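Local coordinates for protein LEOA (Escherichia coli, PDB 4AUR) that is a bacterial dynamin-family GTPase from enterotoxigenic E. coli that presumably binds and hydrolyses GTP, at residues Q20-L28 with V278-V286; Q3-K11 with A48-I56. All coordinates share one frame; numbering follows the deposited sequence.

Overall arrangement
Both contacts use helix 3-30, one near its start and one near its other end. Their centres lie 24 Å apart and their nearest atoms about 10 Å apart, without touching. Along the chain the segments alternate: 3-11, 20-28, 48-56, 278-286. Contact 2 sets the first turns of the helix against the turn that leads from helix 38-51 into strand 54-60, an inner strand of the mixed sheet of the GTPase domain, whose strand-end loops probably bind nucleotide. Contact 1 lays the later turns on the start of helix 275-343, which runs on into the elongated helical part. A single N-terminal helix thus spans from the GTPase domain to the base of the stalk.

Contact 1 of 2, residues Q20-L28 with V278-V286; sequences QLRGMLEML and VKDIVIQRV
Leu28 and Arg285 bring in the one flat side-chain group among the residues that touch, yet the guanidinium takes no part in a stack. Arg285 meets Leu28 through its aliphatic CG, 4.3 Å from CD2, and its polar end serves another partner, with NE bonded to the carbonyl oxygen of Ser417. Arginine suits this margin because its stem is greasy while its head can bind a carbonyl. No ring, amide or carboxylate takes part, and the contact is made by branched aliphatic chains.

Val282 is its centre. Its CG1 lies 3.5 Å from CD1 of Leu21 and also faces CB of selenomethionine Met24, while its CG2 meets CD2 of Leu25 at 3.7 Å. The two branches therefore serve different neighbours, one advantage of a beta-branched residue on a helix face. Leu21 forks in turn: chi1 (-168°) swings CG beside its own carbonyl carbon, and chi2 (53°) then parts the methyls, CD1 going to Val282 and CD2 resting 3.8 Å from CB of Lys279. CD2 also approaches CG1 of Val278. Lys279 thus lends only the base of its chain.

Farther along, the flexible Met24 carries its SE to CG2 of Val286 at 4.4 Å, with CG1 of Ile283 close by. Leu28 closes the row, its CD2 also near Val286. Leu566 and Met567 of helix 547-567 cover Met24 as well, while Leu39 of helix 38-51 lies against Leu25.

The two helix axes approach to 10.4 Å and cross at 48°, both running broadly the same way. Aliphatic side chains meeting between two roughly co-directional helices are characteristic of helix-helix packing in a bundle, here joining the N-terminal helix to the first turns of helix 275-343, which belongs to the dynamin-like helical domain.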
# COMPACT_ATOMS: atom_id res chain seq x y z
N GLN A 20 11.25 1.96 20.69
CA GLN A 20 10.33 1.73 19.58
C GLN A 20 11.09 1.22 18.38
O GLN A 20 10.61 0.41 17.62
CB GLN A 20 9.63 3.01 19.19
CG GLN A 20 8.67 3.55 20.25
CD GLN A 20 8.53 5.05 20.16
OE1 GLN A 20 8.87 5.67 19.15
NE2 GLN A 20 8.03 5.65 21.23
N LEU A 21 12.31 1.73 18.22
CA LEU A 21 13.20 1.22 17.19
C LEU A 21 13.43 -0.25 17.38
O LEU A 21 13.29 -1.03 16.46
CB LEU A 21 14.52 1.98 17.20
CG LEU A 21 15.41 1.75 15.99
CD1 LEU A 21 14.61 2.02 14.73
CD2 LEU A 21 16.65 2.62 16.05
N ARG A 22 13.77 -0.65 18.60
CA ARG A 22 13.93 -2.07 18.94
C ARG A 22 12.72 -2.89 18.59
O ARG A 22 12.84 -3.99 18.12
CB ARG A 22 14.25 -2.22 20.43
CG ARG A 22 15.36 -3.22 20.68
CD ARG A 22 15.96 -3.07 22.07
NE ARG A 22 14.96 -3.29 23.11
CZ ARG A 22 15.22 -3.31 24.40
NH1 ARG A 22 16.45 -3.14 24.86
NH2 ARG A 22 14.23 -3.51 25.25
N GLY A 23 11.54 -2.34 18.83
CA GLY A 23 10.29 -3.01 18.52
C GLY A 23 10.12 -3.15 17.03
O GLY A 23 9.58 -4.14 16.55
N MSE A 24 10.59 -2.17 16.28
CA MSE A 24 10.42 -2.17 14.85
C MSE A 24 11.34 -3.22 14.32
O MSE A 24 10.98 -3.90 13.36
CB MSE A 24 10.71 -0.80 14.26
CG MSE A 24 9.57 0.15 14.52
SE MSE A 24 9.91 1.81 13.51
CE MSE A 24 10.13 3.14 14.94
N LEU A 25 12.52 -3.39 14.94
CA LEU A 25 13.48 -4.42 14.51
C LEU A 25 13.00 -5.83 14.71
O LEU A 25 13.23 -6.70 13.88
CB LEU A 25 14.78 -4.27 15.25
CG LEU A 25 15.62 -3.10 14.75
CD1 LEU A 25 16.59 -2.61 15.82
CD2 LEU A 25 16.36 -3.48 13.48
N GLU A 26 12.37 -6.08 15.85
CA GLU A 26 11.77 -7.39 16.11
C GLU A 26 10.77 -7.80 15.02
O GLU A 26 10.64 -8.98 14.72
CB GLU A 26 11.05 -7.39 17.46
CG GLU A 26 11.95 -7.30 18.68
CD GLU A 26 11.17 -7.40 19.99
OE1 GLU A 26 10.02 -6.91 20.07
OE2 GLU A 26 11.73 -7.97 20.95
N MSE A 27 10.05 -6.84 14.45
CA MSE A 27 9.03 -7.14 13.45
C MSE A 27 9.67 -7.42 12.13
O MSE A 27 9.26 -8.35 11.46
CB MSE A 27 8.04 -6.01 13.32
CG MSE A 27 7.26 -5.88 14.61
SE MSE A 27 6.01 -7.36 14.90
CE MSE A 27 7.10 -8.63 15.95
N LEU A 28 10.67 -6.64 11.72
CA LEU A 28 11.45 -6.98 10.53
C LEU A 28 12.03 -8.39 10.64
O LEU A 28 11.94 -9.19 9.73
CB LEU A 28 12.60 -5.99 10.30
CG LEU A 28 12.21 -4.53 10.09
CD1 LEU A 28 13.43 -3.69 9.87
CD2 LEU A 28 11.27 -4.36 8.91
N VAL A 278 21.18 4.04 12.08
CA VAL A 278 20.41 2.82 12.29
C VAL A 278 18.91 3.10 12.12
O VAL A 278 18.20 2.38 11.47
CB VAL A 278 20.69 2.22 13.70
CG1 VAL A 278 19.72 1.10 14.04
CG2 VAL A 278 22.13 1.73 13.80
N LYS A 279 18.47 4.19 12.73
CA LYS A 279 17.07 4.55 12.77
C LYS A 279 16.58 5.01 11.41
O LYS A 279 15.45 4.71 11.03
CB LYS A 279 16.90 5.65 13.83
CG LYS A 279 15.51 6.26 13.96
CD LYS A 279 15.45 7.32 15.05
CE LYS A 279 14.74 8.58 14.54
NZ LYS A 279 14.15 9.39 15.66
N ASP A 280 17.42 5.73 10.66
CA ASP A 280 17.00 6.21 9.34
C ASP A 280 16.80 5.01 8.44
O ASP A 280 15.87 4.99 7.66
CB ASP A 280 18.00 7.20 8.70
CG ASP A 280 17.98 8.62 9.36
OD1 ASP A 280 17.01 8.99 10.08
OD2 ASP A 280 18.97 9.37 9.15
N ILE A 281 17.67 4.03 8.55
CA ILE A 281 17.54 2.83 7.72
C ILE A 281 16.31 2.01 8.09
O ILE A 281 15.59 1.55 7.22
CB ILE A 281 18.81 1.94 7.80
CG1 ILE A 281 19.95 2.59 7.03
CG2 ILE A 281 18.56 0.57 7.19
CD1 ILE A 281 21.32 2.05 7.44
N VAL A 282 16.05 1.84 9.37
CA VAL A 282 14.91 1.04 9.79
C VAL A 282 13.61 1.68 9.42
O VAL A 282 12.74 1.03 8.91
CB VAL A 282 14.93 0.78 11.29
CG1 VAL A 282 13.60 0.33 11.79
CG2 VAL A 282 15.95 -0.29 11.61
N ILE A 283 13.47 2.97 9.66
CA ILE A 283 12.25 3.67 9.29
C ILE A 283 12.10 3.66 7.78
O ILE A 283 10.99 3.57 7.28
CB ILE A 283 12.23 5.10 9.83
CG1 ILE A 283 12.14 5.06 11.36
CG2 ILE A 283 11.04 5.87 9.32
CD1 ILE A 283 12.12 6.42 12.00
N GLN A 284 13.19 3.72 7.05
CA GLN A 284 13.10 3.57 5.59
C GLN A 284 12.55 2.22 5.14
O GLN A 284 11.82 2.15 4.20
CB GLN A 284 14.45 3.78 4.92
CG GLN A 284 14.80 5.21 4.56
CD GLN A 284 16.13 5.28 3.80
OE1 GLN A 284 16.38 4.48 2.87
NE2 GLN A 284 17.00 6.22 4.21
N ARG A 285 12.92 1.15 5.80
CA ARG A 285 12.57 -0.17 5.34
C ARG A 285 11.13 -0.42 5.70
O ARG A 285 10.47 -1.20 5.05
CB ARG A 285 13.50 -1.21 5.96
CG ARG A 285 13.32 -2.65 5.49
CD ARG A 285 13.64 -2.89 4.02
NE ARG A 285 13.29 -4.26 3.62
CZ ARG A 285 14.14 -5.30 3.58
NH1 ARG A 285 15.42 -5.16 3.88
NH2 ARG A 285 13.70 -6.51 3.21
N VAL A 286 10.63 0.26 6.72
CA VAL A 286 9.30 0.02 7.22
C VAL A 286 8.31 0.78 6.37
O VAL A 286 7.24 0.30 6.08
CB VAL A 286 9.16 0.55 8.65
CG1 VAL A 286 7.73 0.40 9.14
CG2 VAL A 286 10.12 -0.15 9.59

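Contact 2 of 2, residues Q3-K11 with A48-I56; sequences QFKQFSIEK and AIESDVLRI
Ile49 begins the contact by setting CG2 against CG of Lys11, 4.0 Å away, the two chains running alongside each other in opposite senses. A lysine fits here because its methylenes can pack on isoleucine while its amine travels on to polar atoms. Glu50 and Asp52 provide these. The chain of Lys11 bends at chi3 (105°), which turns NZ toward two main-chain carbonyls. It makes weak hydrogen bonds to Glu50 O at 3.1 Å and to Asp52 O at 3.4 Å. The carboxylate of Glu50 lies near, with OE1 4.5 Å from NZ; this is too far for a salt bridge, although the opposite charge probably helps to hold the amine. The carboxylate of Asp52 serves Lys272 in a salt bridge instead.

Asp52 O also sits at the edge of the Phe7 ring, in its plane. Val53 turns its side chain away from helix 3-11 but leaves its carbonyl carbon beside CZ of Phe7. At Leu54 the backbone crosses one face of that ring, with N 3.4 Å above the plane and displaced toward the rim. Leu54 CB follows with a CH-pi contact, 4.2 Å from the ring centroid and 17° off its normal. Phenylalanine thus gives the extending chain a broad flat floor. His139 meets the same ring edge-to-face. CD2 of Leu54 then reaches CE1 of Phe4 at 4.2 Å and CB of Gln3, so the leucine lies against the helix, where Cys104 and Leu261 also touch it.

This is a helix packed across the entry to an inner strand of the mixed sheet; strand 54-60 leads into a probable P-loop, as in dynamin-family GTPase domains.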
# COMPACT_ATOMS: atom_id res chain seq x y z
N GLN A 3 15.51 24.19 32.43
CA GLN A 3 16.49 23.57 31.52
C GLN A 3 16.82 22.12 31.82
O GLN A 3 17.01 21.34 30.91
CB GLN A 3 17.79 24.39 31.43
CG GLN A 3 18.53 24.62 32.75
CD GLN A 3 18.20 25.95 33.39
OE1 GLN A 3 17.03 26.30 33.57
NE2 GLN A 3 19.22 26.70 33.74
N PHE A 4 16.89 21.75 33.10
CA PHE A 4 17.29 20.39 33.47
C PHE A 4 16.12 19.44 33.40
O PHE A 4 16.33 18.25 33.20
CB PHE A 4 17.89 20.37 34.87
CG PHE A 4 19.10 21.24 35.01
CD1 PHE A 4 20.35 20.75 34.72
CD2 PHE A 4 18.97 22.56 35.40
CE1 PHE A 4 21.46 21.55 34.82
CE2 PHE A 4 20.08 23.38 35.51
CZ PHE A 4 21.33 22.86 35.22
N LYS A 5 14.91 19.94 33.58
CA LYS A 5 13.72 19.10 33.44
C LYS A 5 13.44 18.83 31.96
O LYS A 5 12.92 17.77 31.61
CB LYS A 5 12.49 19.76 34.08
CG LYS A 5 11.28 18.84 34.24
CD LYS A 5 10.00 19.63 34.50
CE LYS A 5 8.75 18.86 34.09
NZ LYS A 5 7.50 19.68 34.18
N GLN A 6 13.78 19.79 31.10
CA GLN A 6 13.56 19.66 29.67
C GLN A 6 14.53 18.67 29.14
O GLN A 6 14.20 17.86 28.29
CB GLN A 6 13.78 20.99 28.97
CG GLN A 6 13.44 20.97 27.49
CD GLN A 6 11.94 20.92 27.22
OE1 GLN A 6 11.43 19.91 26.74
NE2 GLN A 6 11.24 22.01 27.53
N PHE A 7 15.75 18.71 29.65
CA PHE A 7 16.75 17.81 29.19
C PHE A 7 16.32 16.44 29.63
O PHE A 7 16.05 15.58 28.81
CB PHE A 7 18.12 18.16 29.77
CG PHE A 7 19.17 17.15 29.47
CD1 PHE A 7 19.89 17.22 28.31
CD2 PHE A 7 19.43 16.12 30.36
CE1 PHE A 7 20.86 16.28 28.03
CE2 PHE A 7 20.41 15.18 30.10
CZ PHE A 7 21.13 15.26 28.93
N SER A 8 16.20 16.25 30.93
CA SER A 8 15.85 14.94 31.45
C SER A 8 14.69 14.33 30.66
O SER A 8 14.71 13.13 30.40
CB SER A 8 15.47 15.06 32.91
OG SER A 8 14.25 15.75 32.98
N ILE A 9 13.70 15.16 30.30
CA ILE A 9 12.56 14.77 29.46
C ILE A 9 12.97 14.41 28.04
O ILE A 9 12.49 13.41 27.49
CB ILE A 9 11.52 15.91 29.31
CG1 ILE A 9 10.70 16.07 30.58
CG2 ILE A 9 10.55 15.66 28.15
CD1 ILE A 9 9.98 17.42 30.67
N GLU A 10 13.79 15.24 27.42
CA GLU A 10 14.26 14.94 26.07
C GLU A 10 15.15 13.71 26.09
O GLU A 10 15.06 12.91 25.18
CB GLU A 10 14.93 16.13 25.41
CG GLU A 10 13.95 17.24 25.04
CD GLU A 10 12.68 16.75 24.31
OE1 GLU A 10 12.78 15.91 23.37
OE2 GLU A 10 11.57 17.21 24.67
N LYS A 11 15.93 13.53 27.14
CA LYS A 11 16.67 12.27 27.30
C LYS A 11 15.73 11.09 27.28
O LYS A 11 15.95 10.14 26.53
CB LYS A 11 17.46 12.22 28.59
CG LYS A 11 18.63 11.28 28.53
CD LYS A 11 19.64 11.54 29.63
CE LYS A 11 19.57 10.49 30.72
NZ LYS A 11 19.98 11.11 32.00
N ALA A 48 24.41 3.72 27.05
CA ALA A 48 25.33 4.84 26.94
C ALA A 48 24.62 6.14 27.17
O ALA A 48 25.16 7.02 27.81
CB ALA A 48 25.99 4.85 25.58
N ILE A 49 23.39 6.25 26.68
CA ILE A 49 22.67 7.52 26.72
C ILE A 49 22.23 7.91 28.11
O ILE A 49 22.20 9.08 28.44
CB ILE A 49 21.45 7.50 25.79
CG1 ILE A 49 21.89 7.89 24.38
CG2 ILE A 49 20.39 8.48 26.25
CD1 ILE A 49 20.80 7.75 23.33
N GLU A 50 21.82 6.91 28.89
CA GLU A 50 21.43 7.08 30.30
C GLU A 50 22.44 7.90 31.10
O GLU A 50 22.06 8.75 31.91
CB GLU A 50 21.26 5.71 30.97
CG GLU A 50 19.93 5.02 30.72
CD GLU A 50 18.76 5.73 31.39
OE1 GLU A 50 18.98 6.77 32.06
OE2 GLU A 50 17.61 5.23 31.25
N SER A 51 23.73 7.66 30.88
CA SER A 51 24.78 8.41 31.57
C SER A 51 24.71 9.91 31.32
O SER A 51 24.77 10.71 32.26
CB SER A 51 26.17 7.95 31.11
OG SER A 51 27.11 8.96 31.41
N ASP A 52 24.60 10.27 30.04
CA ASP A 52 24.78 11.63 29.58
C ASP A 52 24.02 12.69 30.39
O ASP A 52 22.93 12.43 30.93
CB ASP A 52 24.42 11.72 28.09
CG ASP A 52 25.52 11.13 27.18
OD1 ASP A 52 26.07 10.05 27.47
OD2 ASP A 52 25.83 11.77 26.15
N VAL A 53 24.63 13.87 30.47
CA VAL A 53 24.12 15.00 31.22
C VAL A 53 24.15 16.22 30.32
O VAL A 53 24.92 16.26 29.36
CB VAL A 53 25.01 15.32 32.45
CG1 VAL A 53 25.23 14.09 33.32
CG2 VAL A 53 26.35 15.88 32.03
N LEU A 54 23.34 17.23 30.65
CA LEU A 54 23.31 18.48 29.90
C LEU A 54 24.67 19.16 29.80
O LEU A 54 25.34 19.35 30.79
CB LEU A 54 22.35 19.47 30.54
CG LEU A 54 22.24 20.83 29.87
CD1 LEU A 54 21.86 20.73 28.41
CD2 LEU A 54 21.20 21.65 30.58
N ARG A 55 25.05 19.56 28.60
CA ARG A 55 26.34 20.17 28.32
C ARG A 55 26.15 21.45 27.54
O ARG A 55 25.48 21.46 26.51
CB ARG A 55 27.23 19.23 27.53
CG ARG A 55 28.58 19.83 27.22
CD ARG A 55 29.38 18.95 26.29
NE ARG A 55 29.87 17.79 27.00
CZ ARG A 55 30.38 16.72 26.42
NH1 ARG A 55 30.47 16.64 25.10
NH2 ARG A 55 30.80 15.71 27.18
N ILE A 56 26.76 22.52 28.03
CA ILE A 56 26.69 23.83 27.38
C ILE A 56 28.10 24.25 27.04
O ILE A 56 29.00 24.20 27.88
CB ILE A 56 26.09 24.89 28.31
CG1 ILE A 56 24.88 24.35 29.03
CG2 ILE A 56 25.67 26.13 27.54
CD1 ILE A 56 25.21 23.81 30.41